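Local coordinates for penicillin-binding protein 2 (Pbp2) (Helicobacter pylori, PDB 5LP5) that forms a complex with the cell-shape protein MreC and probably acts as a penicillin-sensitive transpeptidase that cross-links peptidoglycan during cell wall synthesis, at residues E62-N67 against Y153-L158; K193-L198 against G397-N402; H230-L235 against F461-K466; R238-A243 against L265-Y270; D258-E263 against K553-I558. All blocks are in the same frame, centred on the assembly; numbering follows the deposited sequence.

From the N terminus, interaction 1 comes first. It closes a loop of 85 residues, with both segments in the dimerisation region, and it ends before the others open. Interaction 2 closes the next large loop, from the dimerisation region to the transpeptidase region. Interaction 3 opens within that loop and closes beyond it, so the two cross. The D399 carboxylate of interaction 2 accepts hydrogen bonds from the backbone N of F461 and A462 of interaction 3. Interaction 4 closes a short loop lying within both of these. Interaction 5 crosses interactions 2, 3 and 4 and reaches the strand 556-562. Interactions 4 and 5 share the five-stranded transpeptidase sheet. Interactions 1 and 3 share the mixed sheet.

Interaction 1 of 5, residues E62-N67 against Y153-L158; sequences EFLATN and YPNNAL
Y153 and A65 meet at the aromatic ring: the methyl A65 CB lies 3.8 Å from Y153 CE1 and approaches the ring obliquely. The carbonyl oxygen of L64 also comes near this ring at an oblique angle. With CG anti to the carbonyl carbon (chi1 -56°), Y153 brings its CD1-CE1 side to A65 CB. Farther out, Y153 OH bonds to E192. The flat amide of N155 turns its ND2 to the backbone oxygen F63 O at 3.2 Å. That hydrogen bond is weak, since it is strongly bent, at 120° at the hydrogen.

The P154 ring sits against the same run of backbone. Its CD is 3.2 Å from L64 O, and its CG is 3.3 Å from F63 O. F63 adds an apolar touch, F63 CB to P154 CG at 4.0 Å. The phenyl ring itself leads away from the loop and rests on N55. L64 CD2 and L158 CD2 meet more loosely, at 4.5 Å. T66 offers P154 its methyl, while its hydroxyl OG1 is bonded to N55.

The 153-158 loop holds its shape through two overlapping turns, type I from Y153 to N156 and type II' from N155 to L158. They are closed by N156 N to Y153 O and L158 N to N155 O. L158 then packs on helix 237-246. Across from the loop, L64 and A65 both face I56 and form a classic beta bulge. The contact thus sets two overlapping beta turns, after strand 144-152, against the bulged start of strand 63-76 in the mixed sheet of the dimerisation region.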
# COMPACT_ATOMS: atom_id res chain seq x y z
N GLU A 62 1.23 -14.21 6.90
CA GLU A 62 -0.04 -13.48 6.87
C GLU A 62 0.26 -11.96 6.89
O GLU A 62 1.27 -11.52 7.43
CB GLU A 62 -0.92 -13.86 8.07
CG GLU A 62 -1.32 -15.32 8.15
CD GLU A 62 -2.49 -15.68 7.27
OE1 GLU A 62 -3.43 -14.87 7.12
OE2 GLU A 62 -2.50 -16.80 6.72
N PHE A 63 -0.62 -11.16 6.29
CA PHE A 63 -0.51 -9.71 6.31
C PHE A 63 -0.99 -9.09 7.62
O PHE A 63 -2.14 -9.28 8.04
CB PHE A 63 -1.33 -9.09 5.18
CG PHE A 63 -0.75 -9.32 3.83
CD1 PHE A 63 -1.21 -10.33 3.04
CD2 PHE A 63 0.28 -8.52 3.37
CE1 PHE A 63 -0.66 -10.55 1.80
CE2 PHE A 63 0.83 -8.73 2.13
CZ PHE A 63 0.36 -9.75 1.34
N LEU A 64 -0.10 -8.32 8.24
CA LEU A 64 -0.45 -7.52 9.40
C LEU A 64 -0.58 -6.05 9.03
O LEU A 64 -1.50 -5.36 9.52
CB LEU A 64 0.62 -7.68 10.49
CG LEU A 64 0.74 -9.10 11.04
CD1 LEU A 64 2.00 -9.29 11.87
CD2 LEU A 64 -0.50 -9.45 11.85
N ALA A 65 0.32 -5.60 8.16
CA ALA A 65 0.38 -4.22 7.67
C ALA A 65 0.74 -4.18 6.19
O ALA A 65 1.70 -4.80 5.74
CB ALA A 65 1.38 -3.39 8.46
N THR A 66 -0.04 -3.40 5.45
CA THR A 66 0.12 -3.31 4.02
C THR A 66 -0.32 -1.95 3.48
O THR A 66 -0.66 -1.04 4.24
CB THR A 66 -0.65 -4.45 3.35
OG1 THR A 66 -0.23 -4.54 2.00
CG2 THR A 66 -2.15 -4.25 3.42
N ASN A 67 -0.33 -1.82 2.15
CA ASN A 67 -0.73 -0.57 1.48
C ASN A 67 -1.92 -0.76 0.52
O ASN A 67 -2.04 -1.79 -0.11
CB ASN A 67 0.46 -0.03 0.71
CG ASN A 67 1.66 0.27 1.59
OD1 ASN A 67 1.51 0.70 2.74
ND2 ASN A 67 2.86 0.06 1.05
N TYR A 153 -4.18 -1.78 7.76
CA TYR A 153 -3.98 -2.84 8.75
C TYR A 153 -5.20 -3.75 8.66
O TYR A 153 -6.27 -3.43 9.17
CB TYR A 153 -3.78 -2.23 10.15
CG TYR A 153 -2.65 -1.22 10.18
CD1 TYR A 153 -1.37 -1.60 10.51
CD2 TYR A 153 -2.85 0.12 9.81
CE1 TYR A 153 -0.32 -0.69 10.51
CE2 TYR A 153 -1.80 1.03 9.80
CZ TYR A 153 -0.54 0.62 10.14
OH TYR A 153 0.50 1.50 10.14
N PRO A 154 -5.05 -4.89 7.96
CA PRO A 154 -6.16 -5.78 7.69
C PRO A 154 -6.87 -6.23 8.94
O PRO A 154 -8.10 -6.28 8.96
CB PRO A 154 -5.52 -6.99 7.01
CG PRO A 154 -4.07 -6.76 7.02
CD PRO A 154 -3.81 -5.33 7.30
N ASN A 155 -6.12 -6.53 9.99
CA ASN A 155 -6.76 -7.06 11.20
C ASN A 155 -7.21 -6.00 12.20
O ASN A 155 -7.62 -6.32 13.30
CB ASN A 155 -5.83 -8.06 11.87
CG ASN A 155 -5.46 -9.18 10.95
OD1 ASN A 155 -6.05 -10.24 10.98
ND2 ASN A 155 -4.49 -8.93 10.11
N ASN A 156 -7.15 -4.74 11.79
CA ASN A 156 -7.60 -3.64 12.63
C ASN A 156 -6.86 -3.45 13.96
O ASN A 156 -5.80 -2.83 13.97
CB ASN A 156 -9.11 -3.71 12.83
CG ASN A 156 -9.85 -3.39 11.56
OD1 ASN A 156 -9.86 -2.26 11.08
ND2 ASN A 156 -10.41 -4.40 10.96
N ALA A 157 -7.42 -3.97 15.05
CA ALA A 157 -6.86 -3.76 16.39
C ALA A 157 -6.05 -4.95 16.88
O ALA A 157 -5.64 -5.01 18.04
CB ALA A 157 -7.95 -3.43 17.39
N LEU A 158 -5.80 -5.90 15.99
CA LEU A 158 -4.96 -7.02 16.33
C LEU A 158 -3.54 -6.53 16.49
O LEU A 158 -2.99 -5.94 15.57
CB LEU A 158 -5.02 -8.10 15.26
CG LEU A 158 -4.27 -9.37 15.65
CD1 LEU A 158 -5.03 -10.11 16.74
CD2 LEU A 158 -4.08 -10.26 14.43

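Interaction 2 of 5, residues K193-L198 against G397-N402; sequences KEYNKL and GVDLPN
Y195 and D399 join the junction between two helices to an inverse gamma turn centred on D399. This is a contact between the dimerisation and transpeptidase regions. Y195 is the first residue to leave helix 190-194 and also takes the N-cap position of helix 196-200.

The polar part is a single hydrogen bond. Y195 OH donates to D399 OD2 at 2.9 Å and uses the anti lone pair of that oxygen. The carboxylate carbon lies at the edge of the phenol ring, in its plane, but the carboxylate is turned 79° from the ring. D399 has further partners outside: OD1 accepts from F461 N and OD2 also accepts from A462 N. Both carboxylate oxygens are therefore engaged, and the loop 461-466 holds the acid that Y195 meets.

The rest is packing with no hydrogen bond. E194 has CG anti to its backbone N (chi1 -177°), then bends at chi2. Its CG lies 3.4 Å from D399 O. E194 OE1 sits over the face of the L400-P401 peptide, 3.0 Å from L400 C. K193 runs extended and slants across the P401 ring, with K193 CD 4.0 Å from P401 CG.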
# COMPACT_ATOMS: atom_id res chain seq x y z
N LYS A 193 7.51 2.51 13.78
CA LYS A 193 8.50 3.48 14.17
C LYS A 193 9.87 2.84 14.34
O LYS A 193 10.84 3.31 13.78
CB LYS A 193 8.10 4.17 15.46
CG LYS A 193 8.92 5.42 15.67
CD LYS A 193 8.84 5.98 17.06
CE LYS A 193 10.02 6.91 17.26
NZ LYS A 193 9.87 7.70 18.49
N GLU A 194 9.95 1.75 15.09
CA GLU A 194 11.24 1.13 15.38
C GLU A 194 11.96 0.77 14.07
O GLU A 194 13.17 0.99 13.94
CB GLU A 194 11.07 -0.09 16.29
CG GLU A 194 12.37 -0.78 16.73
CD GLU A 194 13.09 -0.13 17.88
OE1 GLU A 194 12.53 0.77 18.53
OE2 GLU A 194 14.23 -0.54 18.16
N TYR A 195 11.23 0.26 13.10
CA TYR A 195 11.84 -0.20 11.86
C TYR A 195 11.49 0.71 10.69
O TYR A 195 11.34 0.24 9.55
CB TYR A 195 11.48 -1.67 11.59
CG TYR A 195 12.19 -2.64 12.53
CD1 TYR A 195 11.54 -3.19 13.63
CD2 TYR A 195 13.53 -2.98 12.31
CE1 TYR A 195 12.21 -4.05 14.48
CE2 TYR A 195 14.19 -3.85 13.16
CZ TYR A 195 13.52 -4.38 14.24
OH TYR A 195 14.17 -5.25 15.09
N ASN A 196 11.38 2.02 10.96
CA ASN A 196 10.95 2.97 9.93
C ASN A 196 11.89 3.00 8.75
O ASN A 196 11.46 2.89 7.60
CB ASN A 196 10.87 4.38 10.48
CG ASN A 196 10.10 5.30 9.55
OD1 ASN A 196 8.89 5.16 9.41
ND2 ASN A 196 10.79 6.24 8.91
N LYS A 197 13.18 3.16 9.03
CA LYS A 197 14.19 3.20 7.99
C LYS A 197 14.10 2.01 7.05
O LYS A 197 14.13 2.19 5.84
CB LYS A 197 15.58 3.25 8.60
CG LYS A 197 15.90 4.58 9.22
CD LYS A 197 17.40 4.78 9.33
CE LYS A 197 17.73 6.04 10.13
NZ LYS A 197 17.26 5.93 11.55
N LEU A 198 14.00 0.82 7.62
CA LEU A 198 13.84 -0.40 6.83
C LEU A 198 12.58 -0.34 5.97
O LEU A 198 12.65 -0.45 4.75
CB LEU A 198 13.79 -1.63 7.74
CG LEU A 198 13.52 -2.98 7.08
CD1 LEU A 198 14.68 -3.35 6.20
CD2 LEU A 198 13.28 -4.10 8.08
N GLY A 397 15.37 -5.44 26.40
CA GLY A 397 15.97 -5.16 25.09
C GLY A 397 15.05 -5.41 23.89
O GLY A 397 15.49 -5.77 22.81
N VAL A 398 13.75 -5.21 24.10
CA VAL A 398 12.77 -5.55 23.10
C VAL A 398 12.90 -4.54 21.97
O VAL A 398 13.31 -3.41 22.20
CB VAL A 398 11.35 -5.58 23.72
CG1 VAL A 398 10.86 -4.19 24.04
CG2 VAL A 398 10.37 -6.31 22.82
N ASP A 399 12.60 -4.98 20.75
CA ASP A 399 12.70 -4.11 19.58
C ASP A 399 11.44 -3.24 19.35
O ASP A 399 10.76 -3.32 18.32
CB ASP A 399 13.12 -4.91 18.32
CG ASP A 399 12.14 -6.02 17.96
OD1 ASP A 399 11.38 -6.49 18.81
OD2 ASP A 399 12.15 -6.42 16.79
N LEU A 400 11.14 -2.43 20.37
CA LEU A 400 10.15 -1.37 20.29
C LEU A 400 10.80 -0.12 20.84
O LEU A 400 11.87 -0.19 21.45
CB LEU A 400 8.91 -1.70 21.13
CG LEU A 400 8.00 -2.82 20.64
CD1 LEU A 400 6.82 -2.98 21.61
CD2 LEU A 400 7.52 -2.49 19.24
N PRO A 401 10.17 1.05 20.63
CA PRO A 401 10.68 2.25 21.29
C PRO A 401 10.31 2.34 22.78
O PRO A 401 9.25 1.85 23.22
CB PRO A 401 10.02 3.39 20.50
CG PRO A 401 9.28 2.76 19.36
CD PRO A 401 9.02 1.34 19.76
N ASN A 402 11.21 2.96 23.54
CA ASN A 402 10.98 3.32 24.94
C ASN A 402 10.54 2.18 25.82
O ASN A 402 9.50 2.28 26.43
CB ASN A 402 9.91 4.43 25.04
CG ASN A 402 10.44 5.80 24.69
OD1 ASN A 402 10.56 6.16 23.51
ND2 ASN A 402 10.73 6.59 25.72

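Interaction 3 of 5, residues H230-L235 against F461-K466; sequences HLQLSL and FAINNK
Torsions place I463 and S234 against each other. I463 keeps CG1 anti to its carbonyl carbon (chi1 -73°) and extends to CD1, so its CG1 comes 3.7 Å from S234 CB. S234 holds OG between its backbone N and carbonyl carbon (chi1 53°), where it bonds to L264 O. The motif is a single beta bridge, L233 with A462, between the chain after strand 231-232 and a loop of the transpeptidase region.

Two backbone hydrogen bonds flank the bridged pair. S234 N gives to F461 O at 2.8 Å, with the donor in the carbonyl plane. I463 N gives to Q232 O at 3.1 Å, with the donor tilted 19° from the plane of the Q232 carbonyl. F461 O is met a second time by the CA-H of L233. A type I turn starts at the bridged A462 and runs to N465, bending the loop away, so the pairing goes no further.

Side chains pack round the bridge. F461 presents its ring edge to L235, whose CD2 lies in the ring plane, 4.0 Å from F461 CE1. The ring also packs on V162, L264 and A267. L233 CD2 lies beside F461 CB. Q232 lays its extended chain at a slant across I463, and I463 CD1 rests 3.9 Å from Q232 CD.

The L231 and N464 side chains cross at about a right angle, with L231 CD1 3.7 Å from N464 OD1.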
# COMPACT_ATOMS: atom_id res chain seq x y z
N HIS A 230 10.26 -5.24 2.89
CA HIS A 230 9.31 -5.99 3.74
C HIS A 230 9.94 -6.42 5.06
O HIS A 230 11.16 -6.46 5.20
CB HIS A 230 8.84 -7.26 3.02
CG HIS A 230 9.93 -8.28 2.90
ND1 HIS A 230 10.91 -8.20 1.94
CD2 HIS A 230 10.23 -9.37 3.66
CE1 HIS A 230 11.76 -9.20 2.08
NE2 HIS A 230 11.36 -9.93 3.12
N LEU A 231 9.09 -6.76 6.02
CA LEU A 231 9.55 -7.14 7.36
C LEU A 231 8.68 -8.25 7.94
O LEU A 231 7.45 -8.16 8.00
CB LEU A 231 9.54 -5.94 8.32
CG LEU A 231 9.95 -6.16 9.78
CD1 LEU A 231 11.39 -6.63 9.89
CD2 LEU A 231 9.78 -4.87 10.56
N GLN A 232 9.34 -9.31 8.39
CA GLN A 232 8.66 -10.45 8.96
C GLN A 232 8.81 -10.49 10.50
O GLN A 232 9.93 -10.43 11.02
CB GLN A 232 9.18 -11.74 8.35
CG GLN A 232 8.20 -12.88 8.46
CD GLN A 232 8.81 -14.23 8.17
OE1 GLN A 232 10.03 -14.38 8.00
NE2 GLN A 232 7.94 -15.24 8.13
N LEU A 233 7.67 -10.61 11.18
CA LEU A 233 7.61 -10.68 12.64
C LEU A 233 7.31 -12.10 13.09
O LEU A 233 6.70 -12.89 12.36
CB LEU A 233 6.51 -9.77 13.21
CG LEU A 233 6.50 -8.31 12.79
CD1 LEU A 233 5.44 -7.56 13.55
CD2 LEU A 233 7.86 -7.69 13.04
N SER A 234 7.70 -12.39 14.33
CA SER A 234 7.57 -13.72 14.91
C SER A 234 6.17 -14.04 15.43
O SER A 234 5.88 -15.18 15.74
CB SER A 234 8.58 -13.89 16.04
OG SER A 234 8.47 -12.82 16.96
N LEU A 235 5.31 -13.04 15.52
CA LEU A 235 3.94 -13.30 15.95
C LEU A 235 3.27 -14.42 15.16
O LEU A 235 3.58 -14.60 13.99
CB LEU A 235 3.08 -12.04 15.81
CG LEU A 235 3.41 -10.82 16.65
CD1 LEU A 235 2.43 -9.72 16.26
CD2 LEU A 235 3.31 -11.12 18.12
N PHE A 461 10.53 -9.06 18.22
CA PHE A 461 9.45 -9.30 17.27
C PHE A 461 9.98 -9.58 15.86
O PHE A 461 9.40 -10.37 15.13
CB PHE A 461 8.52 -8.10 17.21
CG PHE A 461 7.68 -7.92 18.45
CD1 PHE A 461 6.52 -8.65 18.63
CD2 PHE A 461 8.07 -7.01 19.42
CE1 PHE A 461 5.75 -8.47 19.76
CE2 PHE A 461 7.30 -6.83 20.55
CZ PHE A 461 6.15 -7.56 20.72
N ALA A 462 11.07 -8.94 15.47
CA ALA A 462 11.61 -9.10 14.14
C ALA A 462 12.39 -10.42 14.00
O ALA A 462 13.46 -10.58 14.58
CB ALA A 462 12.49 -7.92 13.79
N ILE A 463 11.86 -11.35 13.20
CA ILE A 463 12.49 -12.67 13.07
C ILE A 463 13.93 -12.56 12.63
O ILE A 463 14.77 -13.31 13.10
CB ILE A 463 11.71 -13.60 12.11
CG1 ILE A 463 10.42 -14.06 12.79
CG2 ILE A 463 12.55 -14.82 11.75
CD1 ILE A 463 9.53 -14.96 11.97
N ASN A 464 14.23 -11.61 11.75
CA ASN A 464 15.61 -11.39 11.28
C ASN A 464 16.46 -10.57 12.27
O ASN A 464 17.49 -10.02 11.91
CB ASN A 464 15.63 -10.78 9.86
CG ASN A 464 14.73 -9.54 9.72
OD1 ASN A 464 13.91 -9.23 10.59
ND2 ASN A 464 14.84 -8.86 8.58
N ASN A 465 16.03 -10.50 13.53
CA ASN A 465 16.82 -9.92 14.62
C ASN A 465 17.49 -11.00 15.47
O ASN A 465 17.01 -11.33 16.55
CB ASN A 465 15.90 -9.08 15.51
CG ASN A 465 16.59 -7.89 16.16
OD1 ASN A 465 17.81 -7.72 16.12
ND2 ASN A 465 15.77 -7.03 16.75
N LYS A 466 18.60 -11.55 14.98
CA LYS A 466 19.36 -12.61 15.68
C LYS A 466 19.88 -12.09 17.01
O LYS A 466 20.92 -11.44 17.10
CB LYS A 466 20.55 -13.08 14.82
CG LYS A 466 21.53 -14.03 15.52
CD LYS A 466 22.90 -14.02 14.86
CE LYS A 466 23.86 -15.03 15.45
NZ LYS A 466 25.14 -15.05 14.68

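Interaction 4 of 5, residues R238-A243 against L265-Y270; sequences RLQKEA and LVAGSY
Q240 points its amide oxygen at the backbone of A267, where helix 237-246 packs beside strand 264-270. The strand is an edge strand of the five-stranded antiparallel sheet in this chain, and helices lying on such a sheet are characteristic of the penicillin-binding transpeptidase and beta-lactamase fold. The axes of helix 238-243 and strand 266-270 run nearly the same way, 31° apart, and come within 8.1 Å.

The Q240 chain leaves the helix and bends at chi2 (-93°), which turns its amide to the strand. Q240 OE1 then accepts A267 N at 2.7 Å. The bond is fairly straight, 163° at the hydrogen, and the donor is tilted slightly from the carbonyl plane. A side chain thereby satisfies a buried backbone N-H on the outer strand.

V266 stands with its two methyls spread along the helix. CG2 faces back to L239 CB at 3.7 Å, and CG1 faces forward to A243 CB at 3.6 Å. V266 thus bridges one turn of helix. L239 CD1 reaches L265 CB at 3.9 Å. L239 also packs on K581 and L582 of helix 572-584, and A243 packs on M578 there, so the two helices share this surface.

L265 and V266 both face V256, a classic beta bulge at the start of the strand. At the other end, Y270 lays its phenol obliquely near the carbonyl of A243. The ring stacks with F247, and its hydroxyl bonds to D244 OD1. The same hydroxyl, Y270 OH, lies 3.5 Å from the methyl A243 CB.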
# COMPACT_ATOMS: atom_id res chain seq x y z
N ARG A 238 -2.87 -16.59 14.67
CA ARG A 238 -3.88 -17.41 15.34
C ARG A 238 -3.74 -17.27 16.85
O ARG A 238 -4.71 -17.03 17.56
CB ARG A 238 -3.74 -18.86 14.92
CG ARG A 238 -4.07 -19.11 13.45
CD ARG A 238 -3.48 -20.42 12.93
NE ARG A 238 -2.03 -20.39 12.98
CZ ARG A 238 -1.24 -21.44 12.76
NH1 ARG A 238 -1.76 -22.62 12.45
NH2 ARG A 238 0.07 -21.31 12.84
N LEU A 239 -2.51 -17.41 17.33
CA LEU A 239 -2.22 -17.29 18.75
C LEU A 239 -2.62 -15.94 19.33
O LEU A 239 -3.07 -15.88 20.47
CB LEU A 239 -0.74 -17.54 19.01
CG LEU A 239 -0.23 -18.96 18.78
CD1 LEU A 239 1.27 -19.02 19.09
CD2 LEU A 239 -0.97 -19.98 19.62
N GLN A 240 -2.45 -14.85 18.56
CA GLN A 240 -2.87 -13.52 19.01
C GLN A 240 -4.38 -13.38 19.05
O GLN A 240 -4.93 -12.72 19.93
CB GLN A 240 -2.30 -12.40 18.14
CG GLN A 240 -0.95 -11.85 18.62
CD GLN A 240 -1.02 -10.63 19.53
OE1 GLN A 240 -0.08 -10.38 20.25
NE2 GLN A 240 -2.11 -9.86 19.48
N LYS A 241 -5.07 -14.00 18.10
CA LYS A 241 -6.53 -13.95 18.14
C LYS A 241 -7.04 -14.68 19.37
O LYS A 241 -8.03 -14.25 19.97
CB LYS A 241 -7.15 -14.50 16.86
CG LYS A 241 -7.09 -13.50 15.72
CD LYS A 241 -7.93 -13.90 14.54
CE LYS A 241 -7.74 -12.89 13.43
NZ LYS A 241 -8.50 -13.28 12.21
N GLU A 242 -6.36 -15.76 19.75
CA GLU A 242 -6.67 -16.47 20.98
C GLU A 242 -6.48 -15.54 22.15
O GLU A 242 -7.35 -15.40 23.00
CB GLU A 242 -5.77 -17.71 21.15
CG GLU A 242 -6.01 -18.51 22.44
CD GLU A 242 -7.45 -18.94 22.63
OE1 GLU A 242 -8.23 -18.94 21.66
OE2 GLU A 242 -7.83 -19.28 23.77
N ALA A 243 -5.32 -14.89 22.18
CA ALA A 243 -4.97 -13.93 23.22
C ALA A 243 -6.03 -12.85 23.35
O ALA A 243 -6.45 -12.53 24.45
CB ALA A 243 -3.63 -13.31 22.92
N LEU A 265 5.68 -14.75 20.19
CA LEU A 265 4.60 -15.27 19.40
C LEU A 265 3.30 -14.54 19.74
O LEU A 265 2.44 -14.39 18.89
CB LEU A 265 4.45 -16.78 19.64
CG LEU A 265 5.66 -17.68 19.36
CD1 LEU A 265 5.39 -19.14 19.73
CD2 LEU A 265 6.10 -17.60 17.92
N VAL A 266 3.17 -14.09 20.98
CA VAL A 266 2.06 -13.23 21.38
C VAL A 266 2.60 -12.02 22.16
O VAL A 266 3.62 -12.11 22.83
CB VAL A 266 1.08 -13.99 22.27
CG1 VAL A 266 -0.07 -13.09 22.71
CG2 VAL A 266 0.54 -15.21 21.54
N ALA A 267 1.89 -10.91 22.03
CA ALA A 267 2.10 -9.69 22.82
C ALA A 267 0.80 -8.87 22.77
O ALA A 267 0.58 -8.03 21.87
CB ALA A 267 3.27 -8.89 22.29
N GLY A 268 -0.08 -9.15 23.72
CA GLY A 268 -1.32 -8.43 23.81
C GLY A 268 -1.30 -7.38 24.89
O GLY A 268 -0.75 -7.61 25.95
N SER A 269 -1.90 -6.23 24.61
CA SER A 269 -2.12 -5.20 25.62
C SER A 269 -3.55 -4.73 25.53
O SER A 269 -3.98 -4.30 24.48
CB SER A 269 -1.16 -4.01 25.44
OG SER A 269 -1.59 -2.89 26.23
N TYR A 270 -4.27 -4.77 26.65
CA TYR A 270 -5.73 -4.64 26.60
C TYR A 270 -6.29 -3.56 27.50
O TYR A 270 -6.07 -3.58 28.72
CB TYR A 270 -6.38 -5.99 26.93
CG TYR A 270 -5.86 -7.05 26.01
CD1 TYR A 270 -6.42 -7.23 24.75
CD2 TYR A 270 -4.76 -7.83 26.36
CE1 TYR A 270 -5.92 -8.20 23.88
CE2 TYR A 270 -4.25 -8.79 25.50
CZ TYR A 270 -4.83 -8.97 24.26
OH TYR A 270 -4.37 -9.91 23.40

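Interaction 5 of 5, residues D258-E263 against K553-I558; sequences DAENGE and KPKYAI
D258 and Y556 form an antiparallel non-hydrogen-bonded pair, their CA atoms 4.7 Å apart, and next to it A259 N gives a hydrogen bond of 2.7 Å to K555 O, nearly along the C=O axis.

The side chains add a salt bridge. K555 runs extended with CG anti to the backbone N (chi1 -160°), then turns at chi4 to bring NZ 2.9 Å from E260 OE1. The ammonium meets the syn side of that oxygen, 20° out of the carboxylate plane. K555 CG and CE also touch E260 OE1, both at 3.5 Å. K555 CG covers one face of the Y556 ring, offset toward its rim. Y556 CD2 reaches D258 CA at 3.8 Å, at an oblique slant. D258 is turned to its own loop: OD1 accepts E260 N at 3.1 Å, an Asx turn. N261 OD1 makes a second one with E263 N.

D258 N to E263 O closes the loop between strands 252-258 and 264-270, a beta hairpin whose loop contains two Asx turns. The neighbouring strand 556-562 joins at its bulged start, where K555 and Y556 both face L549, in the antiparallel sheet of the transpeptidase fold.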
# COMPACT_ATOMS: atom_id res chain seq x y z
N ASP A 258 9.27 -17.93 22.72
CA ASP A 258 10.25 -18.99 22.50
C ASP A 258 11.47 -18.72 23.39
O ASP A 258 12.25 -17.81 23.11
CB ASP A 258 10.65 -18.99 21.02
CG ASP A 258 11.53 -20.15 20.64
OD1 ASP A 258 12.32 -20.60 21.50
OD2 ASP A 258 11.47 -20.60 19.46
N ALA A 259 11.61 -19.51 24.44
CA ALA A 259 12.62 -19.25 25.48
C ALA A 259 14.07 -19.60 25.08
O ALA A 259 15.00 -19.39 25.88
CB ALA A 259 12.24 -20.00 26.76
N GLU A 260 14.25 -20.13 23.87
CA GLU A 260 15.58 -20.48 23.34
C GLU A 260 16.22 -19.40 22.48
O GLU A 260 17.44 -19.40 22.32
CB GLU A 260 15.50 -21.77 22.52
CG GLU A 260 15.16 -23.01 23.33
CD GLU A 260 14.93 -24.24 22.48
OE1 GLU A 260 14.18 -24.15 21.48
OE2 GLU A 260 15.50 -25.29 22.84
N ASN A 261 15.41 -18.51 21.90
CA ASN A 261 15.92 -17.40 21.07
C ASN A 261 15.26 -16.03 21.29
O ASN A 261 15.77 -15.02 20.81
CB ASN A 261 15.80 -17.75 19.59
CG ASN A 261 14.36 -17.98 19.14
OD1 ASN A 261 13.42 -17.44 19.71
ND2 ASN A 261 14.19 -18.77 18.11
N GLY A 262 14.12 -16.00 21.97
CA GLY A 262 13.50 -14.73 22.35
C GLY A 262 12.39 -14.23 21.46
O GLY A 262 11.96 -13.09 21.57
N GLU A 263 11.92 -15.08 20.55
CA GLU A 263 10.85 -14.70 19.64
C GLU A 263 9.53 -14.57 20.41
O GLU A 263 9.17 -15.45 21.20
CB GLU A 263 10.73 -15.70 18.49
CG GLU A 263 11.80 -15.54 17.41
CD GLU A 263 11.63 -16.48 16.22
OE1 GLU A 263 10.83 -17.44 16.30
OE2 GLU A 263 12.31 -16.23 15.19
N LYS A 553 10.89 -30.65 29.27
CA LYS A 553 11.94 -30.00 28.51
C LYS A 553 11.42 -28.63 28.07
O LYS A 553 10.75 -28.50 27.04
CB LYS A 553 12.35 -30.83 27.29
CG LYS A 553 13.44 -30.15 26.48
CD LYS A 553 13.91 -30.96 25.30
CE LYS A 553 14.93 -30.16 24.50
NZ LYS A 553 15.63 -31.00 23.49
N PRO A 554 11.71 -27.61 28.88
CA PRO A 554 11.14 -26.29 28.65
C PRO A 554 11.51 -25.71 27.29
O PRO A 554 12.66 -25.80 26.90
CB PRO A 554 11.78 -25.45 29.75
CG PRO A 554 12.13 -26.42 30.83
CD PRO A 554 12.56 -27.63 30.09
N LYS A 555 10.54 -25.15 26.57
CA LYS A 555 10.82 -24.41 25.34
C LYS A 555 10.17 -23.04 25.35
O LYS A 555 10.82 -22.03 25.02
CB LYS A 555 10.36 -25.18 24.10
CG LYS A 555 11.02 -24.72 22.79
CD LYS A 555 10.47 -25.49 21.60
CE LYS A 555 11.08 -25.06 20.26
NZ LYS A 555 12.32 -25.81 19.95
N TYR A 556 8.89 -22.98 25.72
CA TYR A 556 8.17 -21.69 25.76
C TYR A 556 7.93 -21.15 27.17
O TYR A 556 7.96 -21.86 28.16
CB TYR A 556 6.85 -21.77 24.96
CG TYR A 556 7.06 -22.29 23.55
CD1 TYR A 556 7.00 -23.65 23.29
CD2 TYR A 556 7.38 -21.43 22.48
CE1 TYR A 556 7.21 -24.15 22.02
CE2 TYR A 556 7.60 -21.93 21.21
CZ TYR A 556 7.52 -23.30 20.98
OH TYR A 556 7.74 -23.83 19.70
N ALA A 557 7.71 -19.85 27.24
CA ALA A 557 7.31 -19.18 28.46
C ALA A 557 6.06 -18.38 28.14
O ALA A 557 5.89 -17.90 27.02
CB ALA A 557 8.41 -18.24 28.94
N ILE A 558 5.18 -18.25 29.13
CA ILE A 558 3.96 -17.46 28.99
C ILE A 558 3.84 -16.61 30.22
O ILE A 558 4.16 -17.07 31.29
CB ILE A 558 2.74 -18.37 28.89
CG1 ILE A 558 2.89 -19.31 27.69
CG2 ILE A 558 1.47 -17.53 28.80
CD1 ILE A 558 1.74 -20.27 27.46